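Local coordinates for lactaldehyde dehydrogenase (Methanocaldococcus jannaschii, PDB 3PQA), which oxidises lactaldehyde to lactate with NAD, its preferred cofactor, as a homotetramer, a step in the biosynthesis of coenzyme F420, at residues B[122-127]-B[459-464]; B[154-159]-B[449-454]; B[323-328]-B[365-370]; B[331-336]-B[361-366]. One frame throughout, in Å; residues are numbered along the deposited sequence.

Interaction 1: B[122-127]-B[459-464]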
loop_
_atom_site.group_PDB
_atom_site.type_symbol
_atom_site.label_atom_id
_atom_site.label_comp_id
_atom_site.label_asym_id
_atom_site.label_seq_id
_atom_site.Cartn_x
_atom_site.Cartn_y
_atom_site.Cartn_z
ATOM N N ARG B 122 12.683 13.523 -12.048
ATOM C CA ARG B 122 12.841 12.110 -12.422
ATOM C C ARG B 122 11.530 11.390 -12.151
ATOM O O ARG B 122 10.874 11.679 -11.155
ATOM C CB ARG B 122 14.000 11.455 -11.654
ATOM C CG ARG B 122 15.360 12.072 -11.972
ATOM C CD ARG B 122 16.499 11.397 -11.276
ATOM N NE ARG B 122 17.696 12.239 -11.199
ATOM C CZ ARG B 122 18.760 12.160 -12.005
ATOM N NH1 ARG B 122 18.818 11.276 -12.996
ATOM N NH2 ARG B 122 19.791 12.971 -11.807
ATOM N N LEU B 123 11.122 10.502 -13.055
ATOM C CA LEU B 123 10.030 9.564 -12.792
ATOM C C LEU B 123 10.655 8.244 -12.365
ATOM O O LEU B 123 11.377 7.621 -13.136
ATOM C CB LEU B 123 9.154 9.359 -14.044
ATOM C CG LEU B 123 7.985 8.366 -13.947
ATOM C CD1 LEU B 123 6.974 8.785 -12.882
ATOM C CD2 LEU B 123 7.316 8.201 -15.308
ATOM N N ILE B 124 10.425 7.850 -11.121
ATOM C CA ILE B 124 10.950 6.585 -10.604
ATOM C C ILE B 124 9.817 5.620 -10.319
ATOM O O ILE B 124 8.930 5.913 -9.520
ATOM C CB ILE B 124 11.824 6.777 -9.337
ATOM C CG1 ILE B 124 13.002 7.724 -9.639
ATOM C CG2 ILE B 124 12.271 5.408 -8.810
ATOM C CD1 ILE B 124 13.910 8.044 -8.459
ATOM N N PHE B 125 9.820 4.459 -10.976
ATOM C CA PHE B 125 8.759 3.500 -10.718
ATOM C C PHE B 125 9.282 2.068 -10.726
ATOM O O PHE B 125 10.374 1.808 -11.225
ATOM C CB PHE B 125 7.568 3.692 -11.682
ATOM C CG PHE B 125 7.880 3.372 -13.118
ATOM C CD1 PHE B 125 8.528 4.302 -13.939
ATOM C CD2 PHE B 125 7.509 2.142 -13.653
ATOM C CE1 PHE B 125 8.823 3.996 -15.275
ATOM C CE2 PHE B 125 7.793 1.834 -14.984
ATOM C CZ PHE B 125 8.445 2.764 -15.794
ATOM N N THR B 126 8.500 1.160 -10.170
ATOM C CA THR B 126 8.907 -0.244 -10.084
ATOM C C THR B 126 8.118 -1.112 -11.056
ATOM O O THR B 126 7.047 -0.738 -11.519
ATOM C CB THR B 126 8.733 -0.804 -8.657
ATOM O OG1 THR B 126 7.345 -0.725 -8.261
ATOM C CG2 THR B 126 9.588 -0.023 -7.667
ATOM N N ARG B 127 8.684 -2.277 -11.369
ATOM C CA ARG B 127 8.070 -3.261 -12.239
ATOM C C ARG B 127 8.497 -4.609 -11.675
ATOM O O ARG B 127 9.666 -4.780 -11.333
ATOM C CB ARG B 127 8.584 -3.058 -13.664
ATOM C CG ARG B 127 8.265 -4.148 -14.666
ATOM C CD ARG B 127 8.812 -3.751 -16.043
ATOM N NE ARG B 127 8.721 -4.842 -17.017
ATOM C CZ ARG B 127 7.643 -5.108 -17.747
ATOM N NH1 ARG B 127 6.542 -4.368 -17.616
ATOM N NH2 ARG B 127 7.654 -6.120 -18.603
ATOM N N THR B 459 13.704 -1.390 -10.907
ATOM C CA THR B 459 13.478 0.038 -10.681
ATOM C C THR B 459 13.864 0.773 -11.946
ATOM O O THR B 459 14.984 0.616 -12.455
ATOM C CB THR B 459 14.320 0.537 -9.502
ATOM O OG1 THR B 459 14.069 -0.304 -8.368
ATOM C CG2 THR B 459 13.990 2.016 -9.184
ATOM N N ILE B 460 12.933 1.555 -12.489
ATOM C CA ILE B 460 13.142 2.255 -13.757
ATOM C C ILE B 460 13.143 3.741 -13.430
ATOM O O ILE B 460 12.255 4.218 -12.711
ATOM C CB ILE B 460 12.039 1.907 -14.794
ATOM C CG1 ILE B 460 12.045 0.397 -15.081
ATOM C CG2 ILE B 460 12.233 2.702 -16.090
ATOM C CD1 ILE B 460 10.843 -0.112 -15.859
ATOM N N ILE B 461 14.145 4.456 -13.919
ATOM C CA ILE B 461 14.291 5.893 -13.607
ATOM C C ILE B 461 14.318 6.642 -14.921
ATOM O O ILE B 461 15.225 6.434 -15.724
ATOM C CB ILE B 461 15.592 6.167 -12.807
ATOM C CG1 ILE B 461 15.621 5.364 -11.502
ATOM C CG2 ILE B 461 15.802 7.649 -12.532
ATOM C CD1 ILE B 461 16.447 4.060 -11.615
ATOM N N ILE B 462 13.343 7.522 -15.143
ATOM C CA ILE B 462 13.344 8.357 -16.348
ATOM C C ILE B 462 13.789 9.756 -15.940
ATOM O O ILE B 462 13.103 10.416 -15.155
ATOM C CB ILE B 462 11.958 8.389 -17.054
ATOM C CG1 ILE B 462 11.465 6.956 -17.326
ATOM C CG2 ILE B 462 12.025 9.272 -18.324
ATOM C CD1 ILE B 462 10.055 6.843 -17.933
ATOM N N SER B 463 14.952 10.189 -16.418
ATOM C CA SER B 463 15.501 11.481 -16.000
ATOM C C SER B 463 14.950 12.551 -16.923
ATOM O O SER B 463 15.091 12.433 -18.135
ATOM C CB SER B 463 17.032 11.480 -16.059
ATOM O OG SER B 463 17.558 10.310 -15.449
ATOM N N LYS B 464 14.338 13.585 -16.346
ATOM C CA LYS B 464 13.734 14.681 -17.124
ATOM C C LYS B 464 14.717 15.831 -17.308
ATOM O O LYS B 464 15.608 16.027 -16.480
ATOM C CB LYS B 464 12.462 15.197 -16.438
ATOM C CG LYS B 464 11.494 14.115 -15.999
ATOM C CD LYS B 464 10.429 14.678 -15.045
ATOM C CE LYS B 464 9.542 13.595 -14.494
ATOM N NZ LYS B 464 8.866 14.064 -13.242
#
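Leu123 and Ile462 face each other as a hydrogen-bonded pair of two antiparallel strands, 122-127 and 459-463. Leu123 N gives to Ile462 O, and Ile462 N returns a bond to Leu123 O at 2.8 Å, with an N-H...O angle of 172°. Two residues on, Phe125 and Ile460 form a second such pair, again with two backbone hydrogen bonds. Ile124 and Ile461 form the non-hydrogen-bonded pair between them, and their CG1 atoms lie side by side at 4.0 Å.

Ile460 can be followed outward. Its CB sits over one face of the Phe125 ring, 4.1 Å from the centroid, a CH-pi contact displaced toward the rim. CG2 turns to the CE1 side of that ring, 3.7 Å from Phe125 CE1. CG1 leads the other way, and CD1 at its end rests 3.7 Å from Phe125 CE2. The ring can lie under this side chain because Phe125 CG stands between its own backbone N and carbonyl carbon (chi1 67°). Ile462 CD1 closes on the ring edge and also meets Leu123 CD2 at 4.0 Å.

Leu123 packs on Phe125 of the third subunit, and Phe125 on Leu123 of that subunit. On the other face, the Arg122 guanidinium forms a salt bridge with Asp423 of the second subunit. Strand 459-463 also pairs in parallel with a strand of that subunit, so the sheet runs on across the interface. These strands belong to the oligomerisation arm of the aldehyde dehydrogenase fold. An apolar face and a face with polar ends suit a sheet shared among subunits of the homotetramer.

Interaction 2: B[154-159]-B[449-454]; sequences AIATGN and YAMEEM
Asn159 reaches across to the end of helix 447-453, where its ND2 gives a hydrogen bond to Met454 O at 3.0 Å. The acceptor lies near the amide plane of Asn159, and the N-H...O angle is 158°. Beside this bond the contact is mostly apolar. Thr157 CG2 lies 3.6 Å from Met451 CB, and Ala156 CB meets Met451 CE at 3.9 Å. Met451 bends at its last torsion (chi3 65°), which brings the methyl back over Ala156 and Thr157. Met454 instead runs extended, and its SD lies 3.8 Å from Ala154 CB.

Both segments are helix ends. Helix 145-156 stops in a Schellman motif: Gly158, with positive phi, is the C-prime residue, Asn159 N bonds to Ala154 O and Gly158 N to Ile155 O. The turn delivers the Asn159 side chain to its partner, and ND2 adds a weak bond back to Ala154 O.

In the next shell, Asn159 OD1 accepts from Gly132 N of strand 122-138, so both ends of the amide are held. With an alanine here, Met454 O would probably lose this donor and Gly132 N its acceptor. Thr157 OG1 bonds to Pro153 O, while Pro153 itself packs on both methionines. Met454 also touches Val134 and Ser218 of the neighbouring strands, with its side chain about 9 Å from that of Glu241, an active-site residue by similarity.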
loop_
_atom_site.group_PDB
_atom_site.type_symbol
_atom_site.label_atom_id
_atom_site.label_comp_id
_atom_site.label_asym_id
_atom_site.label_seq_id
_atom_site.Cartn_x
_atom_site.Cartn_y
_atom_site.Cartn_z
ATOM N N ALA B 154 3.179 -18.654 -9.517
ATOM C CA ALA B 154 4.241 -18.775 -10.522
ATOM C C ALA B 154 3.775 -18.403 -11.926
ATOM O O ALA B 154 4.456 -17.650 -12.633
ATOM C CB ALA B 154 4.839 -20.185 -10.509
ATOM N N ILE B 155 2.621 -18.934 -12.335
ATOM C CA ILE B 155 2.018 -18.584 -13.622
ATOM C C ILE B 155 1.687 -17.080 -13.667
ATOM O O ILE B 155 2.013 -16.371 -14.629
ATOM C CB ILE B 155 0.760 -19.439 -13.928
ATOM C CG1 ILE B 155 1.141 -20.913 -14.144
ATOM C CG2 ILE B 155 0.005 -18.907 -15.167
ATOM C CD1 ILE B 155 -0.068 -21.824 -14.290
ATOM N N ALA B 156 1.075 -16.598 -12.588
ATOM C CA ALA B 156 0.698 -15.187 -12.495
ATOM C C ALA B 156 1.860 -14.215 -12.697
ATOM O O ALA B 156 1.650 -13.103 -13.210
ATOM C CB ALA B 156 0.017 -14.920 -11.160
ATOM N N THR B 157 3.058 -14.627 -12.276
ATOM C CA THR B 157 4.255 -13.775 -12.321
ATOM C C THR B 157 5.180 -14.080 -13.517
ATOM O O THR B 157 6.292 -13.554 -13.594
ATOM C CB THR B 157 5.024 -13.820 -10.969
ATOM O OG1 THR B 157 5.256 -15.185 -10.581
ATOM C CG2 THR B 157 4.221 -13.127 -9.884
ATOM N N GLY B 158 4.726 -14.929 -14.445
ATOM C CA GLY B 158 5.449 -15.151 -15.715
ATOM C C GLY B 158 6.642 -16.089 -15.662
ATOM O O GLY B 158 7.550 -15.982 -16.483
ATOM N N ASN B 159 6.613 -17.019 -14.712
ATOM C CA ASN B 159 7.662 -18.005 -14.523
ATOM C C ASN B 159 7.372 -19.311 -15.233
ATOM O O ASN B 159 6.232 -19.727 -15.326
ATOM C CB ASN B 159 7.825 -18.323 -13.045
ATOM C CG ASN B 159 8.288 -17.138 -12.252
ATOM O OD1 ASN B 159 9.447 -16.747 -12.333
ATOM N ND2 ASN B 159 7.391 -16.561 -11.470
ATOM N N TYR B 449 1.457 -12.933 -1.642
ATOM C CA TYR B 449 2.769 -12.965 -1.008
ATOM C C TYR B 449 3.732 -13.839 -1.789
ATOM O O TYR B 449 4.882 -13.456 -1.970
ATOM C CB TYR B 449 2.629 -13.421 0.455
ATOM C CG TYR B 449 1.597 -12.540 1.137
ATOM C CD1 TYR B 449 1.947 -11.278 1.594
ATOM C CD2 TYR B 449 0.256 -12.939 1.236
ATOM C CE1 TYR B 449 0.988 -10.439 2.179
ATOM C CE2 TYR B 449 -0.705 -12.106 1.819
ATOM C CZ TYR B 449 -0.320 -10.867 2.279
ATOM O OH TYR B 449 -1.267 -10.039 2.830
ATOM N N ALA B 450 3.247 -14.985 -2.279
ATOM C CA ALA B 450 4.082 -15.862 -3.107
ATOM C C ALA B 450 4.470 -15.161 -4.414
ATOM O O ALA B 450 5.604 -15.313 -4.895
ATOM C CB ALA B 450 3.358 -17.164 -3.398
ATOM N N MET B 451 3.550 -14.381 -4.981
ATOM C CA MET B 451 3.837 -13.648 -6.216
ATOM C C MET B 451 5.030 -12.710 -6.008
ATOM O O MET B 451 5.935 -12.629 -6.859
ATOM C CB MET B 451 2.612 -12.879 -6.723
ATOM C CG MET B 451 1.521 -13.756 -7.340
ATOM S SD MET B 451 -0.018 -12.841 -7.755
ATOM C CE MET B 451 0.536 -11.685 -9.064
ATOM N N GLU B 452 5.052 -12.041 -4.857
ATOM C CA GLU B 452 6.179 -11.183 -4.532
ATOM C C GLU B 452 7.511 -11.944 -4.413
ATOM O O GLU B 452 8.544 -11.438 -4.872
ATOM C CB GLU B 452 5.904 -10.334 -3.279
ATOM C CG GLU B 452 7.007 -9.311 -2.965
ATOM C CD GLU B 452 7.150 -8.214 -4.030
ATOM O OE1 GLU B 452 6.265 -8.089 -4.911
ATOM O OE2 GLU B 452 8.150 -7.457 -4.001
ATOM N N GLU B 453 7.483 -13.135 -3.811
ATOM C CA GLU B 453 8.674 -14.004 -3.673
ATOM C C GLU B 453 9.119 -14.506 -5.044
ATOM O O GLU B 453 10.302 -14.658 -5.288
ATOM C CB GLU B 453 8.384 -15.225 -2.789
ATOM C CG GLU B 453 7.728 -14.922 -1.436
ATOM C CD GLU B 453 8.698 -14.555 -0.333
ATOM O OE1 GLU B 453 9.924 -14.514 -0.594
ATOM O OE2 GLU B 453 8.205 -14.296 0.804
ATOM N N MET B 454 8.154 -14.754 -5.925
ATOM C CA MET B 454 8.402 -15.351 -7.239
ATOM C C MET B 454 8.687 -14.325 -8.348
ATOM O O MET B 454 8.735 -14.660 -9.530
ATOM C CB MET B 454 7.241 -16.291 -7.621
ATOM C CG MET B 454 7.160 -17.561 -6.732
ATOM S SD MET B 454 5.761 -18.637 -7.137
ATOM C CE MET B 454 6.067 -20.029 -6.005
#

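Interaction 3: B[323-328]-B[365-370]; sequences AEWVEK and CKTETF
Trp325 brings the six-membered end of its indole against the backbone of the 367-369 loop. This is the close part of the contact. CH2 lies 3.7 Å from Glu368 O, and CZ3 lies 3.8 Å from Thr369 CA. Both loop atoms sit at the ring edge, near its plane. Thr367 points its methyl at the same end of the indole from the opposite direction, with CG2 3.8 Å from Trp325 CH2. The ring gets there because CG is anti to the backbone N (chi1 176°), which carries the indole out from helix 320-335. The next residue, Val326, points its CB at the loop and sets CG2 3.7 Å from Thr369 O.

No hydrogen bond joins the two segments, and the buried surface is small, 164 Å². Trp325 remains largely exposed although its far edge is covered. Polar atoms of the loop are met from elsewhere: Thr367 OG1 bonds to Ile363 O, and Phe370 O accepts from His322 NE2. The His322 ring also meets the indole, their planes about 25° apart. On the inner side Val326 packs on Ala371 and Val373.

Glu368 starts away from the helix, and its OE2 accepts from Gly244 N. Its side chain lies about 5 Å from those of Cys275 (active site) and Ser223 (NAD binding), both assigned by similarity. The helix thus packs on a loop that probably borders the active-site cleft. Glu368 opens a Glu-Thr-Phe sequence, consistent with the cofactor-contacting glutamate of aldehyde dehydrogenase relatives.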
loop_
_atom_site.group_PDB
_atom_site.type_symbol
_atom_site.label_atom_id
_atom_site.label_comp_id
_atom_site.label_asym_id
_atom_site.label_seq_id
_atom_site.Cartn_x
_atom_site.Cartn_y
_atom_site.Cartn_z
ATOM N N ALA B 323 3.633 -44.773 10.736
ATOM C CA ALA B 323 2.801 -45.228 11.850
ATOM C C ALA B 323 3.616 -46.012 12.890
ATOM O O ALA B 323 3.419 -45.843 14.092
ATOM C CB ALA B 323 1.645 -46.063 11.328
ATOM N N GLU B 324 4.538 -46.850 12.414
ATOM C CA GLU B 324 5.401 -47.651 13.286
ATOM C C GLU B 324 6.346 -46.749 14.065
ATOM O O GLU B 324 6.567 -46.945 15.255
ATOM C CB GLU B 324 6.198 -48.685 12.474
ATOM C CG GLU B 324 5.329 -49.780 11.857
ATOM C CD GLU B 324 6.079 -50.695 10.882
ATOM O OE1 GLU B 324 7.083 -50.258 10.271
ATOM O OE2 GLU B 324 5.639 -51.856 10.720
ATOM N N TRP B 325 6.901 -45.752 13.382
ATOM C CA TRP B 325 7.739 -44.772 14.033
ATOM C C TRP B 325 6.947 -44.027 15.120
ATOM O O TRP B 325 7.438 -43.860 16.233
ATOM C CB TRP B 325 8.331 -43.805 13.011
ATOM C CG TRP B 325 9.124 -42.704 13.624
ATOM C CD1 TRP B 325 10.422 -42.761 14.054
ATOM C CD2 TRP B 325 8.670 -41.366 13.885
ATOM N NE1 TRP B 325 10.804 -41.538 14.563
ATOM C CE2 TRP B 325 9.749 -40.665 14.469
ATOM C CE3 TRP B 325 7.461 -40.693 13.673
ATOM C CZ2 TRP B 325 9.650 -39.317 14.854
ATOM C CZ3 TRP B 325 7.364 -39.349 14.052
ATOM C CH2 TRP B 325 8.455 -38.679 14.632
ATOM N N VAL B 326 5.724 -43.603 14.797
ATOM C CA VAL B 326 4.872 -42.870 15.751
ATOM C C VAL B 326 4.605 -43.716 17.001
ATOM O O VAL B 326 4.638 -43.213 18.123
ATOM C CB VAL B 326 3.535 -42.418 15.112
ATOM C CG1 VAL B 326 2.593 -41.830 16.165
ATOM C CG2 VAL B 326 3.788 -41.373 14.030
ATOM N N GLU B 327 4.345 -45.002 16.771
ATOM C CA GLU B 327 4.147 -45.985 17.829
ATOM C C GLU B 327 5.329 -46.002 18.795
ATOM O O GLU B 327 5.139 -46.016 20.011
ATOM C CB GLU B 327 3.959 -47.360 17.193
ATOM C CG GLU B 327 3.658 -48.504 18.144
ATOM C CD GLU B 327 3.247 -49.755 17.381
ATOM O OE1 GLU B 327 4.040 -50.258 16.549
ATOM O OE2 GLU B 327 2.120 -50.229 17.605
ATOM N N LYS B 328 6.540 -45.992 18.240
ATOM C CA LYS B 328 7.775 -45.992 19.023
ATOM C C LYS B 328 7.950 -44.719 19.840
ATOM O O LYS B 328 8.443 -44.763 20.967
ATOM C CB LYS B 328 8.989 -46.195 18.118
ATOM C CG LYS B 328 9.175 -47.616 17.657
ATOM C CD LYS B 328 10.111 -47.679 16.470
ATOM C CE LYS B 328 10.198 -49.090 15.934
ATOM N NZ LYS B 328 10.744 -49.098 14.558
ATOM N N CYS B 365 6.949 -33.003 23.416
ATOM C CA CYS B 365 7.036 -31.533 23.405
ATOM C C CYS B 365 8.121 -31.007 22.445
ATOM O O CYS B 365 8.196 -29.806 22.178
ATOM C CB CYS B 365 7.276 -30.993 24.815
ATOM S SG CYS B 365 5.953 -31.361 25.973
ATOM N N LYS B 366 8.967 -31.905 21.944
ATOM C CA LYS B 366 10.068 -31.507 21.081
ATOM C C LYS B 366 9.991 -32.163 19.710
ATOM O O LYS B 366 10.792 -31.861 18.836
ATOM C CB LYS B 366 11.417 -31.847 21.740
ATOM C CG LYS B 366 11.743 -31.035 22.992
ATOM C CD LYS B 366 11.947 -29.533 22.663
ATOM C CE LYS B 366 12.586 -28.751 23.832
ATOM N NZ LYS B 366 14.013 -29.133 24.075
ATOM N N THR B 367 9.017 -33.042 19.516
ATOM C CA THR B 367 8.982 -33.887 18.327
ATOM C C THR B 367 7.728 -33.639 17.498
ATOM O O THR B 367 6.603 -33.786 17.993
ATOM C CB THR B 367 9.068 -35.388 18.720
ATOM O OG1 THR B 367 10.220 -35.606 19.545
ATOM C CG2 THR B 367 9.140 -36.293 17.487
ATOM N N GLU B 368 7.920 -33.262 16.235
ATOM C CA GLU B 368 6.803 -33.186 15.297
ATOM C C GLU B 368 6.463 -34.594 14.812
ATOM O O GLU B 368 7.247 -35.204 14.070
ATOM C CB GLU B 368 7.125 -32.276 14.104
ATOM C CG GLU B 368 5.947 -32.110 13.148
ATOM C CD GLU B 368 6.234 -31.197 11.958
ATOM O OE1 GLU B 368 7.381 -31.170 11.461
ATOM O OE2 GLU B 368 5.301 -30.514 11.513
ATOM N N THR B 369 5.306 -35.107 15.225
ATOM C CA THR B 369 4.954 -36.499 14.925
ATOM C C THR B 369 4.103 -36.649 13.654
ATOM O O THR B 369 3.976 -37.742 13.125
ATOM C CB THR B 369 4.231 -37.184 16.114
ATOM O OG1 THR B 369 3.026 -36.477 16.407
ATOM C CG2 THR B 369 5.123 -37.238 17.359
ATOM N N PHE B 370 3.504 -35.564 13.165
ATOM C CA PHE B 370 2.589 -35.669 12.019
ATOM C C PHE B 370 1.635 -36.845 12.234
ATOM O O PHE B 370 1.555 -37.780 11.419
ATOM C CB PHE B 370 3.372 -35.829 10.706
ATOM C CG PHE B 370 3.220 -34.665 9.761
ATOM C CD1 PHE B 370 3.442 -33.359 10.197
ATOM C CD2 PHE B 370 2.859 -34.881 8.437
ATOM C CE1 PHE B 370 3.303 -32.289 9.326
ATOM C CE2 PHE B 370 2.714 -33.812 7.558
ATOM C CZ PHE B 370 2.932 -32.518 8.008
#

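Interaction 4: B[331-336]-B[361-366]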
loop_
_atom_site.group_PDB
_atom_site.type_symbol
_atom_site.label_atom_id
_atom_site.label_comp_id
_atom_site.label_asym_id
_atom_site.label_seq_id
_atom_site.Cartn_x
_atom_site.Cartn_y
_atom_site.Cartn_z
ATOM N N GLU B 331 5.554 -44.903 22.764
ATOM C CA GLU B 331 6.195 -45.791 23.741
ATOM C C GLU B 331 7.269 -45.082 24.566
ATOM O O GLU B 331 7.299 -45.210 25.791
ATOM C CB GLU B 331 6.793 -47.008 23.039
ATOM C CG GLU B 331 5.759 -48.043 22.646
ATOM C CD GLU B 331 6.361 -49.243 21.930
ATOM O OE1 GLU B 331 7.571 -49.532 22.124
ATOM O OE2 GLU B 331 5.611 -49.909 21.186
ATOM N N LYS B 332 8.139 -44.334 23.887
ATOM C CA LYS B 332 9.155 -43.510 24.546
ATOM C C LYS B 332 8.516 -42.479 25.485
ATOM O O LYS B 332 8.931 -42.344 26.635
ATOM C CB LYS B 332 10.051 -42.833 23.499
ATOM C CG LYS B 332 11.234 -42.027 24.039
ATOM C CD LYS B 332 12.403 -42.931 24.451
ATOM C CE LYS B 332 13.640 -42.109 24.800
ATOM N NZ LYS B 332 13.513 -41.493 26.151
ATOM N N ALA B 333 7.497 -41.772 24.991
ATOM C CA ALA B 333 6.787 -40.771 25.785
ATOM C C ALA B 333 6.252 -41.363 27.090
ATOM O O ALA B 333 6.310 -40.719 28.142
ATOM C CB ALA B 333 5.652 -40.158 24.973
ATOM N N ILE B 334 5.746 -42.592 27.006
ATOM C CA ILE B 334 5.234 -43.316 28.173
ATOM C C ILE B 334 6.388 -43.741 29.097
ATOM O O ILE B 334 6.287 -43.589 30.316
ATOM C CB ILE B 334 4.342 -44.523 27.756
ATOM C CG1 ILE B 334 3.071 -44.029 27.049
ATOM C CG2 ILE B 334 3.954 -45.382 28.971
ATOM C CD1 ILE B 334 2.287 -45.116 26.329
ATOM N N ASP B 335 7.473 -44.246 28.503
ATOM C CA ASP B 335 8.708 -44.601 29.228
ATOM C C ASP B 335 9.214 -43.446 30.077
ATOM O O ASP B 335 9.707 -43.655 31.183
ATOM C CB ASP B 335 9.831 -44.968 28.253
ATOM C CG ASP B 335 9.808 -46.419 27.826
ATOM O OD1 ASP B 335 8.865 -47.158 28.187
ATOM O OD2 ASP B 335 10.756 -46.827 27.113
ATOM N N GLU B 336 9.098 -42.234 29.532
ATOM C CA GLU B 336 9.541 -41.007 30.190
ATOM C C GLU B 336 8.575 -40.538 31.276
ATOM O O GLU B 336 8.839 -39.551 31.971
ATOM C CB GLU B 336 9.747 -39.897 29.156
ATOM C CG GLU B 336 10.901 -40.154 28.193
ATOM C CD GLU B 336 11.097 -39.044 27.183
ATOM O OE1 GLU B 336 10.227 -38.158 27.073
ATOM O OE2 GLU B 336 12.132 -39.061 26.486
ATOM N N ASP B 361 9.244 -31.645 29.763
ATOM C CA ASP B 361 10.475 -32.282 29.287
ATOM C C ASP B 361 10.248 -33.514 28.414
ATOM O O ASP B 361 11.206 -34.085 27.902
ATOM C CB ASP B 361 11.391 -32.645 30.463
ATOM C CG ASP B 361 11.825 -31.433 31.248
ATOM O OD1 ASP B 361 12.473 -30.535 30.666
ATOM O OD2 ASP B 361 11.512 -31.372 32.453
ATOM N N ASN B 362 8.989 -33.909 28.240
ATOM C CA ASN B 362 8.646 -35.102 27.467
ATOM C C ASN B 362 9.040 -34.986 25.997
ATOM O O ASN B 362 8.949 -33.909 25.416
ATOM C CB ASN B 362 7.150 -35.396 27.599
ATOM C CG ASN B 362 6.772 -36.778 27.104
ATOM O OD1 ASN B 362 6.551 -36.984 25.912
ATOM N ND2 ASN B 362 6.684 -37.731 28.023
ATOM N N ILE B 363 9.459 -36.107 25.411
ATOM C CA ILE B 363 9.846 -36.177 23.995
ATOM C C ILE B 363 8.803 -35.570 23.031
ATOM O O ILE B 363 9.169 -34.958 22.022
ATOM C CB ILE B 363 10.231 -37.644 23.578
ATOM C CG1 ILE B 363 10.857 -37.692 22.180
ATOM C CG2 ILE B 363 9.043 -38.593 23.688
ATOM C CD1 ILE B 363 12.238 -37.054 22.097
ATOM N N LEU B 364 7.517 -35.716 23.356
ATOM C CA LEU B 364 6.448 -35.200 22.490
ATOM C C LEU B 364 6.445 -33.677 22.388
ATOM O O LEU B 364 5.986 -33.123 21.391
ATOM C CB LEU B 364 5.072 -35.678 22.959
ATOM C CG LEU B 364 4.784 -37.176 22.857
ATOM C CD1 LEU B 364 3.438 -37.527 23.484
ATOM C CD2 LEU B 364 4.858 -37.651 21.416
ATOM N N CYS B 365 6.949 -33.003 23.416
ATOM C CA CYS B 365 7.036 -31.533 23.405
ATOM C C CYS B 365 8.121 -31.007 22.445
ATOM O O CYS B 365 8.196 -29.806 22.178
ATOM C CB CYS B 365 7.276 -30.993 24.815
ATOM S SG CYS B 365 5.953 -31.361 25.973
ATOM N N LYS B 366 8.967 -31.905 21.944
ATOM C CA LYS B 366 10.068 -31.507 21.081
ATOM C C LYS B 366 9.991 -32.163 19.710
ATOM O O LYS B 366 10.792 -31.861 18.836
ATOM C CB LYS B 366 11.417 -31.847 21.740
ATOM C CG LYS B 366 11.743 -31.035 22.992
ATOM C CD LYS B 366 11.947 -29.533 22.663
ATOM C CE LYS B 366 12.586 -28.751 23.832
ATOM N NZ LYS B 366 14.013 -29.133 24.075
#
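Glu336 and Ile363 cross at about a right angle, and the carboxylate ends over the start of the 363-365 turn. Glu336 OE1 takes the backbone N of Ile363 at 2.7 Å through its syn lone pair. OE2 is held from the other direction by Lys332 NZ at 2.8 Å, in a salt bridge on its anti side. An extended chain beyond CG (chi2 -180°) carries the carboxylate this far from the helix end. With a glutamine in its place the Lys332 charge would probably lose its mate, and the grip on Ile363 N is likely to weaken.

Asn362 bridges the helix and the turn, reaching across with its amide. Its ND2 gives to Ala333 O at 3.0 Å, nearly in the amide plane but well off the line of the C=O (119°). Its OD1 accepts from Leu364 N at 3.0 Å, which makes an Asx turn. The two bonds fix the rotation of the amide.

Ala333 is small enough to fit between these groups. Its CB meets Leu364 CD1 at 3.7 Å and Ile363 CG2 at 3.9 Å. The Lys332 and Ile363 side chains also cross at about a right angle, with the aliphatic part of the lysine against the isoleucine.

The contact joins the C-terminal end of helix 320-335 to the connection between strands 350-357 and 373-379. Leu364 continues inward onto Leu356, Val373 and Pro375 of those two strands.

In the fold
The four contacts lie in two regions of the chain. Interactions 1 and 2 share one side of its centre, about 23 Å apart between centres. Strand 122-138 leads on to helix 145-156, and helix 447-453 to strand 455-463, so both join an early part of the chain to its C-terminal end. Interactions 3 and 4 fall between those ends in sequence and lie on the opposite side, interaction 3 about 54 Å from interaction 1 between centres. Their own centres are about 10 Å apart, and they touch through Thr369 and Leu364. Interaction 1 lies at the subunit interface; interaction 2 packs helix ends in the same half. Interactions 3 and 4 fix one loop to helix 320-335, and of these two only interaction 3 is close to the probable active site.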